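Local atomic coordinates of hypothetical protein BSU32300 (Bacillus subtilis subsp. subtilis str. 168, PDB entry 1YLM), a protein that probably acts as the RNase toxin of a putative type VII toxin-antitoxin system, a homodimeric member of the HepT family. Residues E47-T52 with T120-F125; G66-I71 with K91-R96; D70-L75 with K79-K84. One frame throughout, in Å; residues are numbered along the deposited sequence.

Contact 1 of 3, residues E47-T52 with T120-F125; sequences ECILDT and TALQDF
Ile49 and Phe125 carry most of this apolar contact, an example of two helices whose side chains meet midway between well-separated axes. The γ-methylene CG1 of Ile49 lies over one face of the Phe125 ring in a CH-pi contact, 4.2 Å from the ring centroid and offset toward the rim. The other branch of the same residue, CG2, meets CZ of Phe125 at 3.9 Å, and the backbone takes part as well, with Ile49 CA against Phe125 CE2. Beyond the ring, the tip of Ile49 continues to the second aliphatic partner: CD1 reaches CD2 of Leu122 at 3.8 Å, the two side chains meeting nearly at right angles. Thr52, one turn further along, adds its methyl CG2, 4.2 Å from Phe125 CZ.

Torsions direct these groups. With CG anti to the backbone N (chi1 -180°), Phe125 sends its ring out from its own helix toward 47-52. Thr52 turns its two branches to different tasks: while CG2 approaches the ring obliquely, OG1 folds back and donates to Cys48 O at 2.9 Å. That carbonyl oxygen also accepts Thr52 N, the two donors arriving from opposite faces of its plane, so the buried hydroxyl is satisfied within its own helix and the interface remains apolar.

The short helix axes come within 12.0 Å and cross at 46°, and Ile49 and Phe125 fill most of the distance. The site is near the centre of the chain in the all-helical HepT-like fold. Leu89 of helix 83-93 touches both Leu122 and Phe125, Phe15 and Phe16 of helix 6-23 pack on Cys48, and Tyr103 of the second subunit packs on Glu47 and Cys48 of helix 32-59.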
loop_
_atom_site.group_PDB
_atom_site.type_symbol
_atom_site.label_atom_id
_atom_site.label_comp_id
_atom_site.label_asym_id
_atom_site.label_seq_id
_atom_site.Cartn_x
_atom_site.Cartn_y
_atom_site.Cartn_z
ATOM N N GLU A 47 -1.744 -7.951 -3.367
ATOM C CA GLU A 47 -0.956 -7.477 -4.519
ATOM C C GLU A 47 -0.275 -8.629 -5.263
ATOM O O GLU A 47 -0.262 -8.639 -6.498
ATOM C CB GLU A 47 0.090 -6.436 -4.111
ATOM C CG GLU A 47 -0.438 -5.047 -3.720
ATOM C CD GLU A 47 -1.586 -4.552 -4.597
ATOM O OE1 GLU A 47 -1.371 -4.028 -5.728
ATOM O OE2 GLU A 47 -2.715 -4.679 -4.130
ATOM N N CYS A 48 0.281 -9.582 -4.510
ATOM C CA CYS A 48 0.898 -10.770 -5.089
ATOM C C CYS A 48 -0.121 -11.572 -5.903
ATOM O O CYS A 48 0.204 -12.049 -6.996
ATOM C CB CYS A 48 1.464 -11.675 -4.004
ATOM S SG CYS A 48 3.010 -11.100 -3.223
ATOM N N ILE A 49 -1.337 -11.725 -5.374
ATOM C CA ILE A 49 -2.376 -12.464 -6.109
ATOM C C ILE A 49 -2.753 -11.723 -7.389
ATOM O O ILE A 49 -2.827 -12.331 -8.465
ATOM C CB ILE A 49 -3.623 -12.721 -5.254
ATOM C CG1 ILE A 49 -3.290 -13.688 -4.102
ATOM C CG2 ILE A 49 -4.783 -13.249 -6.131
ATOM C CD1 ILE A 49 -4.373 -13.680 -2.987
ATOM N N LEU A 50 -2.993 -10.420 -7.276
ATOM C CA LEU A 50 -3.412 -9.629 -8.446
ATOM C C LEU A 50 -2.333 -9.568 -9.519
ATOM O O LEU A 50 -2.633 -9.704 -10.714
ATOM C CB LEU A 50 -3.801 -8.216 -8.022
ATOM C CG LEU A 50 -5.045 -8.133 -7.126
ATOM C CD1 LEU A 50 -5.309 -6.702 -6.709
ATOM C CD2 LEU A 50 -6.297 -8.769 -7.782
ATOM N N ASP A 51 -1.087 -9.357 -9.080
ATOM C CA ASP A 51 0.051 -9.233 -9.992
ATOM C C ASP A 51 0.302 -10.560 -10.698
ATOM O O ASP A 51 0.475 -10.594 -11.927
ATOM C CB ASP A 51 1.314 -8.767 -9.228
ATOM C CG ASP A 51 1.303 -7.255 -8.930
ATOM O OD1 ASP A 51 0.516 -6.522 -9.553
ATOM O OD2 ASP A 51 2.101 -6.802 -8.090
ATOM N N THR A 52 0.281 -11.645 -9.927
ATOM C CA THR A 52 0.416 -13.002 -10.495
ATOM C C THR A 52 -0.726 -13.304 -11.472
ATOM O O THR A 52 -0.492 -13.788 -12.600
ATOM C CB THR A 52 0.507 -14.085 -9.392
ATOM O OG1 THR A 52 1.703 -13.865 -8.623
ATOM C CG2 THR A 52 0.585 -15.486 -10.025
ATOM N N THR A 120 -6.544 -21.551 3.965
ATOM C CA THR A 120 -6.309 -22.719 3.105
ATOM C C THR A 120 -6.237 -22.360 1.600
ATOM O O THR A 120 -5.311 -22.802 0.904
ATOM C CB THR A 120 -7.342 -23.852 3.355
ATOM O OG1 THR A 120 -7.235 -24.306 4.717
ATOM C CG2 THR A 120 -7.069 -25.038 2.436
ATOM N N ALA A 121 -7.197 -21.574 1.108
ATOM C CA ALA A 121 -7.176 -21.081 -0.280
ATOM C C ALA A 121 -5.912 -20.244 -0.530
ATOM O O ALA A 121 -5.269 -20.354 -1.583
ATOM C CB ALA A 121 -8.413 -20.280 -0.594
ATOM N N LEU A 122 -5.532 -19.429 0.450
ATOM C CA LEU A 122 -4.277 -18.671 0.331
ATOM C C LEU A 122 -3.045 -19.575 0.185
ATOM O O LEU A 122 -2.249 -19.400 -0.744
ATOM C CB LEU A 122 -4.118 -17.685 1.498
ATOM C CG LEU A 122 -5.083 -16.492 1.469
ATOM C CD1 LEU A 122 -5.063 -15.743 2.789
ATOM C CD2 LEU A 122 -4.754 -15.545 0.301
ATOM N N GLN A 123 -2.913 -20.556 1.075
ATOM C CA GLN A 123 -1.821 -21.527 1.022
ATOM C C GLN A 123 -1.775 -22.288 -0.302
ATOM O O GLN A 123 -0.703 -22.590 -0.812
ATOM C CB GLN A 123 -1.941 -22.540 2.166
ATOM C CG GLN A 123 -1.815 -21.932 3.560
ATOM C CD GLN A 123 -2.132 -22.926 4.669
ATOM O OE1 GLN A 123 -2.847 -23.911 4.461
ATOM N NE2 GLN A 123 -1.604 -22.668 5.856
ATOM N N ASP A 124 -2.947 -22.601 -0.844
ATOM C CA ASP A 124 -3.037 -23.372 -2.085
ATOM C C ASP A 124 -2.800 -22.570 -3.358
ATOM O O ASP A 124 -2.518 -23.155 -4.399
ATOM C CB ASP A 124 -4.397 -24.064 -2.172
ATOM C CG ASP A 124 -4.531 -25.194 -1.170
ATOM O OD1 ASP A 124 -3.494 -25.669 -0.662
ATOM O OD2 ASP A 124 -5.673 -25.602 -0.899
ATOM N N PHE A 125 -2.920 -21.243 -3.277
ATOM C CA PHE A 125 -2.783 -20.386 -4.469
ATOM C C PHE A 125 -1.448 -20.587 -5.229
ATOM O O PHE A 125 -1.466 -20.798 -6.446
ATOM C CB PHE A 125 -3.027 -18.909 -4.124
ATOM C CG PHE A 125 -2.905 -17.972 -5.308
ATOM C CD1 PHE A 125 -3.927 -17.893 -6.269
ATOM C CD2 PHE A 125 -1.775 -17.185 -5.475
ATOM C CE1 PHE A 125 -3.807 -17.045 -7.370
ATOM C CE2 PHE A 125 -1.658 -16.309 -6.561
ATOM C CZ PHE A 125 -2.668 -16.240 -7.505
#

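Contact 2 of 3, residues G66-I71 with K91-R96; sequences GSYDDI and KLIAYR
The phenol oxygen of Tyr68 is held by two waters that tie it to segment 91-96: water 1 lies 2.8 Å from Tyr68 OH and accepts from Arg96 NH1, while water 2 lies 2.9 Å from Tyr68 OH and donates to Ile93 O. Arg96 opens the stretch that corresponds, by similarity, to the RX(4)HXY motif of HepT toxins and is, by similarity, an active-site residue, so the tyrosine borders the probable catalytic region. The arginine's aliphatic part lies across the ring: CD sits over one face, 4.1 Å from the ring centroid, in a CH-pi contact. The guanidinium is more distant, its plane turned 53° from the ring, and any cation-pi attraction is weak. The Arg96 side chain runs extended from CG to NE, which carries the charged end past the tyrosine to a salt bridge with Glu47 of helix 32-59.

Asp70 steadies the loop carrying Tyr68. Its OD2 accepts Ser67 N through the anti lone pair, and also Ser67 OG, which comes from above the carboxylate plane. A type I turn from Ile93 to Arg96 shapes the other side. Ile93 CG2 touches the ring edge at CE1 of Tyr68, 3.9 Å away, and lies equally far from Asp69 OD1.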
loop_
_atom_site.group_PDB
_atom_site.type_symbol
_atom_site.label_atom_id
_atom_site.label_comp_id
_atom_site.label_asym_id
_atom_site.label_seq_id
_atom_site.Cartn_x
_atom_site.Cartn_y
_atom_site.Cartn_z
ATOM N N GLY A 66 -11.363 -6.245 -16.970
ATOM C CA GLY A 66 -11.786 -4.841 -16.998
ATOM C C GLY A 66 -11.196 -4.076 -15.829
ATOM O O GLY A 66 -10.705 -2.946 -15.994
ATOM N N SER A 67 -11.223 -4.712 -14.659
ATOM C CA SER A 67 -10.675 -4.160 -13.417
ATOM C C SER A 67 -9.944 -5.263 -12.658
ATOM O O SER A 67 -10.129 -6.443 -12.959
ATOM C CB SER A 67 -11.806 -3.647 -12.527
ATOM O OG SER A 67 -12.576 -4.742 -12.025
ATOM N N TYR A 68 -9.150 -4.891 -11.650
ATOM C CA TYR A 68 -8.473 -5.912 -10.846
ATOM C C TYR A 68 -9.461 -6.928 -10.259
ATOM O O TYR A 68 -9.109 -8.086 -10.032
ATOM C CB TYR A 68 -7.531 -5.305 -9.785
ATOM C CG TYR A 68 -8.197 -4.609 -8.626
ATOM C CD1 TYR A 68 -8.852 -5.334 -7.624
ATOM C CD2 TYR A 68 -8.137 -3.226 -8.506
ATOM C CE1 TYR A 68 -9.455 -4.689 -6.545
ATOM C CE2 TYR A 68 -8.732 -2.568 -7.432
ATOM C CZ TYR A 68 -9.389 -3.306 -6.456
ATOM O OH TYR A 68 -9.967 -2.647 -5.388
ATOM N N ASP A 69 -10.711 -6.502 -10.064
ATOM C CA ASP A 69 -11.739 -7.367 -9.492
ATOM C C ASP A 69 -12.175 -8.522 -10.392
ATOM O O ASP A 69 -12.773 -9.489 -9.905
ATOM C CB ASP A 69 -12.971 -6.553 -9.075
ATOM C CG ASP A 69 -12.857 -6.023 -7.670
ATOM O OD1 ASP A 69 -12.520 -6.810 -6.745
ATOM O OD2 ASP A 69 -13.097 -4.811 -7.484
ATOM N N ASP A 70 -11.879 -8.413 -11.691
ATOM C CA ASP A 70 -12.254 -9.437 -12.681
ATOM C C ASP A 70 -11.236 -10.582 -12.776
ATOM O O ASP A 70 -11.550 -11.680 -13.264
ATOM C CB ASP A 70 -12.413 -8.784 -14.056
ATOM C CG ASP A 70 -13.466 -7.700 -14.058
ATOM O OD1 ASP A 70 -14.633 -8.019 -13.737
ATOM O OD2 ASP A 70 -13.124 -6.529 -14.368
ATOM N N ILE A 71 -10.029 -10.318 -12.298
ATOM C CA ILE A 71 -8.909 -11.265 -12.389
ATOM C C ILE A 71 -9.238 -12.687 -11.924
ATOM O O ILE A 71 -8.946 -13.662 -12.635
ATOM C CB ILE A 71 -7.650 -10.692 -11.673
ATOM C CG1 ILE A 71 -7.150 -9.468 -12.441
ATOM C CG2 ILE A 71 -6.549 -11.742 -11.563
ATOM C CD1 ILE A 71 -6.133 -8.611 -11.717
ATOM N N LYS A 91 -12.934 -12.425 -1.628
ATOM C CA LYS A 91 -13.356 -11.797 -0.365
ATOM C C LYS A 91 -12.199 -11.061 0.315
ATOM O O LYS A 91 -12.407 -9.990 0.901
ATOM C CB LYS A 91 -13.981 -12.830 0.584
ATOM C CG LYS A 91 -15.309 -13.402 0.067
ATOM C CD LYS A 91 -15.803 -14.563 0.944
ATOM C CE LYS A 91 -17.153 -15.130 0.407
ATOM N NZ LYS A 91 -18.134 -14.069 0.098
ATOM N N LEU A 92 -10.984 -11.614 0.211
ATOM C CA LEU A 92 -9.791 -10.913 0.701
ATOM C C LEU A 92 -9.469 -9.717 -0.177
ATOM O O LEU A 92 -9.171 -8.626 0.323
ATOM C CB LEU A 92 -8.556 -11.828 0.770
ATOM C CG LEU A 92 -7.253 -11.107 1.186
ATOM C CD1 LEU A 92 -7.329 -10.476 2.597
ATOM C CD2 LEU A 92 -6.072 -12.067 1.104
ATOM N N ILE A 93 -9.509 -9.928 -1.495
ATOM C CA ILE A 93 -9.214 -8.866 -2.451
ATOM C C ILE A 93 -10.114 -7.634 -2.253
ATOM O O ILE A 93 -9.686 -6.490 -2.449
ATOM C CB ILE A 93 -9.309 -9.417 -3.909
ATOM C CG1 ILE A 93 -8.129 -10.379 -4.169
ATOM C CG2 ILE A 93 -9.387 -8.276 -4.940
ATOM C CD1 ILE A 93 -8.311 -11.322 -5.370
ATOM N N ALA A 94 -11.357 -7.876 -1.850
ATOM C CA ALA A 94 -12.303 -6.793 -1.584
ATOM C C ALA A 94 -11.816 -5.838 -0.487
ATOM O O ALA A 94 -12.296 -4.709 -0.397
ATOM C CB ALA A 94 -13.679 -7.370 -1.244
ATOM N N TYR A 95 -10.842 -6.280 0.320
ATOM C CA TYR A 95 -10.248 -5.415 1.354
ATOM C C TYR A 95 -9.196 -4.419 0.827
ATOM O O TYR A 95 -8.755 -3.529 1.551
ATOM C CB TYR A 95 -9.704 -6.253 2.538
ATOM C CG TYR A 95 -9.828 -5.533 3.866
ATOM C CD1 TYR A 95 -11.067 -5.405 4.495
ATOM C CD2 TYR A 95 -8.708 -4.954 4.486
ATOM C CE1 TYR A 95 -11.195 -4.741 5.707
ATOM C CE2 TYR A 95 -8.836 -4.259 5.705
ATOM C CZ TYR A 95 -10.081 -4.166 6.306
ATOM O OH TYR A 95 -10.245 -3.505 7.515
ATOM N N ARG A 96 -8.796 -4.565 -0.441
ATOM C CA ARG A 96 -7.722 -3.758 -1.010
ATOM C C ARG A 96 -7.992 -2.264 -0.897
ATOM O O ARG A 96 -7.118 -1.518 -0.496
ATOM C CB ARG A 96 -7.456 -4.117 -2.472
ATOM C CG ARG A 96 -6.149 -3.521 -3.004
ATOM C CD ARG A 96 -6.009 -3.752 -4.511
ATOM N NE ARG A 96 -4.733 -3.238 -5.016
ATOM C CZ ARG A 96 -4.547 -2.040 -5.564
ATOM N NH1 ARG A 96 -5.556 -1.179 -5.713
ATOM N NH2 ARG A 96 -3.331 -1.698 -5.979
HETATM O O HOH W 1 -8.224 -0.603 -4.573
HETATM O O HOH W 2 -11.072 -3.544 -2.888
#

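Contact 3 of 3, residues D70-L75 with K79-K84; sequences DIMDIL and KVVTEK
Leu75 lies at the centre of this contact, meeting Val80 through both backbone and side chain. Its carbonyl oxygen accepts a hydrogen bond from Val80 N at 2.8 Å, the donor lying almost in line with the C=O bond (164°), although the N-H itself points less directly, at 146°. The amide of Lys79 passes the same oxygen at a poor angle and is not bonded to it. Beside this bond the side chains cross obliquely: Leu75 CD2 touches Val80 CG2 at 3.9 Å, and Val80 CB settles against Leu75 O at 3.5 Å. CB and CG2 of Val80 both lie against the carbonyl oxygen and the leucine side chain.

This bond is one of the two that lead back into the last turn in a Schellman motif, where Lys79, with positive phi (60°), ends the helix and turns the chain back. The apolar contact between Leu75 and Val80 accompanies that bond where helix 71-77 closes.

Val81, next along, extends the apolar surface toward the start of the same helix. Its CG2, held between the backbone N and the carbonyl carbon, meets CE of the selenomethionine Met72 at 3.8 Å, and the two side chains cross roughly at a right angle. Val81 CG2 also lies 4.4 Å from Leu75 CB. Met72 arrives there because its chain bends at both chi2 and chi3. Immediately afterwards Thr82 takes the N-cap of helix 83-93; with its own N bonded to Glu85 OE1 and its hydroxyl capping a backbone N, it forms a capping box, and Thr82 OG1 also accepts from Lys84 NZ at 2.8 Å. Val80 also packs on Ile129 and Tyr132 of helix 119-137, while Asp73 makes a salt bridge to Lys90.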
loop_
_atom_site.group_PDB
_atom_site.type_symbol
_atom_site.label_atom_id
_atom_site.label_comp_id
_atom_site.label_asym_id
_atom_site.label_seq_id
_atom_site.Cartn_x
_atom_site.Cartn_y
_atom_site.Cartn_z
ATOM N N ASP A 70 -11.879 -8.413 -11.691
ATOM C CA ASP A 70 -12.254 -9.437 -12.681
ATOM C C ASP A 70 -11.236 -10.582 -12.776
ATOM O O ASP A 70 -11.550 -11.680 -13.264
ATOM C CB ASP A 70 -12.413 -8.784 -14.056
ATOM C CG ASP A 70 -13.466 -7.700 -14.058
ATOM O OD1 ASP A 70 -14.633 -8.019 -13.737
ATOM O OD2 ASP A 70 -13.124 -6.529 -14.368
ATOM N N ILE A 71 -10.029 -10.318 -12.298
ATOM C CA ILE A 71 -8.909 -11.265 -12.389
ATOM C C ILE A 71 -9.238 -12.687 -11.924
ATOM O O ILE A 71 -8.946 -13.662 -12.635
ATOM C CB ILE A 71 -7.650 -10.692 -11.673
ATOM C CG1 ILE A 71 -7.150 -9.468 -12.441
ATOM C CG2 ILE A 71 -6.549 -11.742 -11.563
ATOM C CD1 ILE A 71 -6.133 -8.611 -11.717
HETATM N N MSE A 72 -9.865 -12.817 -10.752
HETATM C CA MSE A 72 -10.098 -14.146 -10.169
HETATM C C MSE A 72 -11.087 -14.946 -10.984
HETATM O O MSE A 72 -10.920 -16.146 -11.172
HETATM C CB MSE A 72 -10.589 -14.060 -8.719
HETATM C CG MSE A 72 -9.566 -13.493 -7.751
HETATM SE SE MSE A 72 -7.831 -14.463 -7.697
HETATM C CE MSE A 72 -8.517 -16.272 -7.956
ATOM N N ASP A 73 -12.122 -14.263 -11.454
ATOM C CA ASP A 73 -13.142 -14.867 -12.294
ATOM C C ASP A 73 -12.532 -15.470 -13.558
ATOM O O ASP A 73 -12.912 -16.550 -13.981
ATOM C CB ASP A 73 -14.213 -13.828 -12.638
ATOM C CG ASP A 73 -15.093 -13.472 -11.431
ATOM O OD1 ASP A 73 -15.181 -14.296 -10.490
ATOM O OD2 ASP A 73 -15.676 -12.362 -11.432
ATOM N N ILE A 74 -11.557 -14.783 -14.129
ATOM C CA ILE A 74 -10.873 -15.287 -15.330
ATOM C C ILE A 74 -10.016 -16.524 -15.006
ATOM O O ILE A 74 -10.070 -17.535 -15.722
ATOM C CB ILE A 74 -10.069 -14.159 -16.028
ATOM C CG1 ILE A 74 -11.032 -13.107 -16.618
ATOM C CG2 ILE A 74 -9.140 -14.760 -17.113
ATOM C CD1 ILE A 74 -10.426 -11.711 -16.717
ATOM N N LEU A 75 -9.285 -16.472 -13.891
ATOM C CA LEU A 75 -8.512 -17.635 -13.420
ATOM C C LEU A 75 -9.404 -18.843 -13.126
ATOM O O LEU A 75 -9.012 -19.992 -13.361
ATOM C CB LEU A 75 -7.679 -17.266 -12.181
ATOM C CG LEU A 75 -6.594 -16.211 -12.433
ATOM C CD1 LEU A 75 -5.817 -15.874 -11.140
ATOM C CD2 LEU A 75 -5.618 -16.658 -13.523
ATOM N N LYS A 79 -9.658 -22.476 -15.259
ATOM C CA LYS A 79 -9.385 -23.619 -14.391
ATOM C C LYS A 79 -7.981 -23.576 -13.757
ATOM O O LYS A 79 -7.349 -24.619 -13.535
ATOM C CB LYS A 79 -9.619 -24.939 -15.142
ATOM C CG LYS A 79 -11.070 -25.430 -15.128
ATOM C CD LYS A 79 -11.973 -24.650 -16.053
ATOM C CE LYS A 79 -13.397 -25.220 -16.010
ATOM N NZ LYS A 79 -14.433 -24.162 -16.256
ATOM N N VAL A 80 -7.501 -22.364 -13.485
ATOM C CA VAL A 80 -6.283 -22.187 -12.711
ATOM C C VAL A 80 -6.557 -22.510 -11.231
ATOM O O VAL A 80 -5.775 -23.214 -10.601
ATOM C CB VAL A 80 -5.686 -20.769 -12.872
ATOM C CG1 VAL A 80 -4.379 -20.658 -12.105
ATOM C CG2 VAL A 80 -5.464 -20.429 -14.349
ATOM N N VAL A 81 -7.654 -21.967 -10.693
ATOM C CA VAL A 81 -8.086 -22.256 -9.325
ATOM C C VAL A 81 -9.536 -22.779 -9.373
ATOM O O VAL A 81 -10.225 -22.580 -10.387
ATOM C CB VAL A 81 -7.990 -20.997 -8.409
ATOM C CG1 VAL A 81 -6.552 -20.490 -8.315
ATOM C CG2 VAL A 81 -8.935 -19.888 -8.895
ATOM N N THR A 82 -10.005 -23.425 -8.298
ATOM C CA THR A 82 -11.416 -23.835 -8.226
ATOM C C THR A 82 -12.344 -22.616 -8.080
ATOM O O THR A 82 -11.905 -21.535 -7.675
ATOM C CB THR A 82 -11.705 -24.855 -7.080
ATOM O OG1 THR A 82 -11.583 -24.205 -5.811
ATOM C CG2 THR A 82 -10.748 -26.034 -7.114
ATOM N N GLU A 83 -13.619 -22.793 -8.427
ATOM C CA GLU A 83 -14.639 -21.773 -8.200
ATOM C C GLU A 83 -14.664 -21.331 -6.737
ATOM O O GLU A 83 -14.707 -20.137 -6.461
ATOM C CB GLU A 83 -16.037 -22.257 -8.622
ATOM C CG GLU A 83 -17.080 -21.130 -8.638
ATOM C CD GLU A 83 -18.395 -21.500 -9.330
ATOM O OE1 GLU A 83 -18.475 -22.575 -9.981
ATOM O OE2 GLU A 83 -19.351 -20.693 -9.235
ATOM N N LYS A 84 -14.661 -22.284 -5.810
ATOM C CA LYS A 84 -14.698 -21.924 -4.384
ATOM C C LYS A 84 -13.428 -21.172 -3.934
ATOM O O LYS A 84 -13.521 -20.182 -3.221
ATOM C CB LYS A 84 -14.994 -23.129 -3.476
ATOM C CG LYS A 84 -14.066 -24.291 -3.673
ATOM C CD LYS A 84 -13.965 -25.193 -2.449
ATOM C CE LYS A 84 -12.536 -25.741 -2.301
ATOM N NZ LYS A 84 -11.862 -25.973 -3.626
#

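From the N terminus, helix 32-59 supplies the first half of contact 1, whose partner on helix 119-137 closes a long loop. Contacts 2 and 3 both fall within that loop and start from overlapping residues, Asp70 and Ile71 being common to them. Contact 3 closes the short turn between helices 71-77 and 83-93; contact 2 spans this turn and the whole of the later helix to reach Arg96, so from the same stretch contact 3 closes the shorter loop and contact 2 the longer one. Met72 of contact 3 joins all three, with SE 3.6 Å from Ile49 CG2 and CG 3.5 Å from Ile93 CD1. Phe125 CD1 meets Val81 CG1, bringing helix 119-137 to the same core.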